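PDB 2IEE: probable ABC transporter extracellular-binding protein YckB from Bacillus subtilis, which probably serves as the extracellular solute-binding component of a binding-protein-dependent ABC transport system. Local coordinates for residues 145-150 with 176-181. Residues are numbered along the deposited sequence; the frame is centred on the assembly and turned at random.
Sequences EVARKY and VILNDY
Leu178 reaches from its strand to the inner face of helix 142-149 and meets it through a single methyl, CD2, which settles against two consecutive residues. CD2 lies 3.7 Å from Val146 CG1, the two side chains crossing at about a right angle, and 3.8 Å from Ala147 CB. The same methyl comes within 3.6 Å of Ala147 N, so it presses on the helix backbone as well. Leucine suits its place by being apolar and long enough to span from strand to helix, alanine by a short side chain that lets it come close to the backbone. In Val146, beta-branching puts a methyl near the helix backbone, and CG1, anti to the backbone N (chi1 171°), meets the leucine. All three residues are buried, and their side-chain contact is apolar.

The polar groups find partners elsewhere than across the contact. On the outer side of the helix, Arg148 NH2 forms a salt bridge with Glu145 OE1 at 2.7 Å, the oxygen lying in the guanidinium plane. Asp180 suits the N-cap of helix 181-190 because its carboxylate can accept from a first-turn N-H: OD2 takes Leu183 N, while Ser110 OG holds OD1.

Within this alpha/beta lobe of the family 3 solute-binding fold, strand 176-180 runs between strands 108-116 and 134-136; Tyr204 of strand 197-214 touches both Val146 and Leu178, while Ala147 rests on Ala135, so helix 142-149 packs across several strands.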
loop_
_atom_site.group_PDB
_atom_site.type_symbol
_atom_site.label_atom_id
_atom_site.label_comp_id
_atom_site.label_asym_id
_atom_site.label_seq_id
_atom_site.Cartn_x
_atom_site.Cartn_y
_atom_site.Cartn_z
ATOM N N GLU A 145 -4.316 -10.734 11.822
ATOM C CA GLU A 145 -3.435 -11.645 12.535
ATOM C C GLU A 145 -2.897 -10.916 13.767
ATOM O O GLU A 145 -2.772 -11.496 14.850
ATOM C CB GLU A 145 -2.280 -12.070 11.627
ATOM C CG GLU A 145 -1.668 -13.402 11.997
ATOM C CD GLU A 145 -2.705 -14.508 12.041
ATOM O OE1 GLU A 145 -3.494 -14.616 11.075
ATOM O OE2 GLU A 145 -2.726 -15.271 13.033
ATOM N N VAL A 146 -2.575 -9.639 13.591
ATOM C CA VAL A 146 -2.075 -8.828 14.689
ATOM C C VAL A 146 -3.137 -8.805 15.786
ATOM O O VAL A 146 -2.852 -9.084 16.949
ATOM C CB VAL A 146 -1.791 -7.391 14.216
ATOM C CG1 VAL A 146 -1.489 -6.484 15.406
ATOM C CG2 VAL A 146 -0.617 -7.402 13.247
ATOM N N ALA A 147 -4.367 -8.487 15.397
ATOM C CA ALA A 147 -5.481 -8.422 16.337
ATOM C C ALA A 147 -5.610 -9.725 17.116
ATOM O O ALA A 147 -5.789 -9.713 18.334
ATOM C CB ALA A 147 -6.780 -8.129 15.592
ATOM N N ARG A 148 -5.512 -10.848 16.411
ATOM C CA ARG A 148 -5.623 -12.150 17.058
ATOM C C ARG A 148 -4.504 -12.386 18.068
ATOM O O ARG A 148 -4.753 -12.862 19.175
ATOM C CB ARG A 148 -5.636 -13.271 16.009
ATOM C CG ARG A 148 -6.950 -13.386 15.243
ATOM C CD ARG A 148 -7.026 -14.695 14.465
ATOM N NE ARG A 148 -6.330 -14.630 13.183
ATOM C CZ ARG A 148 -6.900 -14.263 12.039
ATOM N NH1 ARG A 148 -8.186 -13.931 12.008
ATOM N NH2 ARG A 148 -6.181 -14.223 10.922
ATOM N N LYS A 149 -3.277 -12.049 17.684
ATOM C CA LYS A 149 -2.121 -12.222 18.561
ATOM C C LYS A 149 -2.344 -11.543 19.903
ATOM O O LYS A 149 -1.805 -11.967 20.920
ATOM C CB LYS A 149 -0.872 -11.633 17.906
ATOM C CG LYS A 149 0.370 -11.648 18.786
ATOM C CD LYS A 149 1.532 -10.968 18.074
ATOM C CE LYS A 149 2.809 -10.997 18.902
ATOM N NZ LYS A 149 2.643 -10.284 20.200
ATOM N N TYR A 150 -3.140 -10.481 19.900
ATOM C CA TYR A 150 -3.412 -9.746 21.120
ATOM C C TYR A 150 -4.722 -10.117 21.803
ATOM O O TYR A 150 -5.134 -9.465 22.760
ATOM C CB TYR A 150 -3.342 -8.248 20.836
ATOM C CG TYR A 150 -1.916 -7.778 20.692
ATOM C CD1 TYR A 150 -1.142 -7.496 21.816
ATOM C CD2 TYR A 150 -1.319 -7.669 19.438
ATOM C CE1 TYR A 150 0.189 -7.118 21.698
ATOM C CE2 TYR A 150 0.017 -7.289 19.305
ATOM C CZ TYR A 150 0.762 -7.018 20.442
ATOM O OH TYR A 150 2.080 -6.649 20.323
ATOM N N VAL A 176 -12.591 -1.811 17.203
ATOM C CA VAL A 176 -11.389 -1.382 16.525
ATOM C C VAL A 176 -11.212 -1.991 15.143
ATOM O O VAL A 176 -11.703 -3.086 14.863
ATOM C CB VAL A 176 -10.178 -1.755 17.409
ATOM C CG1 VAL A 176 -10.136 -3.265 17.580
ATOM C CG2 VAL A 176 -8.875 -1.235 16.810
ATOM N N ILE A 177 -10.517 -1.251 14.281
ATOM C CA ILE A 177 -10.200 -1.692 12.927
ATOM C C ILE A 177 -8.694 -1.521 12.771
ATOM O O ILE A 177 -8.170 -0.427 12.983
ATOM C CB ILE A 177 -10.847 -0.819 11.833
ATOM C CG1 ILE A 177 -12.361 -0.782 12.003
ATOM C CG2 ILE A 177 -10.506 -1.390 10.443
ATOM C CD1 ILE A 177 -12.995 -2.130 11.907
ATOM N N LEU A 178 -8.009 -2.597 12.405
ATOM C CA LEU A 178 -6.563 -2.552 12.201
ATOM C C LEU A 178 -6.284 -2.508 10.699
ATOM O O LEU A 178 -6.788 -3.342 9.949
ATOM C CB LEU A 178 -5.910 -3.794 12.812
ATOM C CG LEU A 178 -5.110 -3.630 14.111
ATOM C CD1 LEU A 178 -5.853 -2.731 15.085
ATOM C CD2 LEU A 178 -4.840 -5.003 14.718
ATOM N N ASN A 179 -5.500 -1.531 10.252
ATOM C CA ASN A 179 -5.188 -1.422 8.830
ATOM C C ASN A 179 -3.992 -0.493 8.640
ATOM O O ASN A 179 -3.450 0.033 9.611
ATOM C CB ASN A 179 -6.406 -0.874 8.068
ATOM C CG ASN A 179 -6.389 -1.241 6.584
ATOM O OD1 ASN A 179 -5.420 -1.813 6.079
ATOM N ND2 ASN A 179 -7.466 -0.911 5.884
ATOM N N ASP A 180 -3.584 -0.308 7.389
ATOM C CA ASP A 180 -2.465 0.571 7.046
ATOM C C ASP A 180 -2.786 2.015 7.473
ATOM O O ASP A 180 -3.914 2.474 7.319
ATOM C CB ASP A 180 -2.232 0.522 5.536
ATOM C CG ASP A 180 -1.237 1.555 5.065
ATOM O OD1 ASP A 180 -0.018 1.332 5.231
ATOM O OD2 ASP A 180 -1.675 2.598 4.537
ATOM N N TYR A 181 -1.793 2.724 7.996
ATOM C CA TYR A 181 -1.989 4.096 8.450
ATOM C C TYR A 181 -2.626 4.999 7.406
ATOM O O TYR A 181 -3.672 5.603 7.640
ATOM C CB TYR A 181 -0.659 4.708 8.868
ATOM C CG TYR A 181 -0.740 6.192 9.134
ATOM C CD1 TYR A 181 -1.589 6.703 10.115
ATOM C CD2 TYR A 181 0.055 7.084 8.425
ATOM C CE1 TYR A 181 -1.637 8.074 10.385
ATOM C CE2 TYR A 181 0.015 8.450 8.687
ATOM C CZ TYR A 181 -0.827 8.937 9.665
ATOM O OH TYR A 181 -0.849 10.287 9.918
#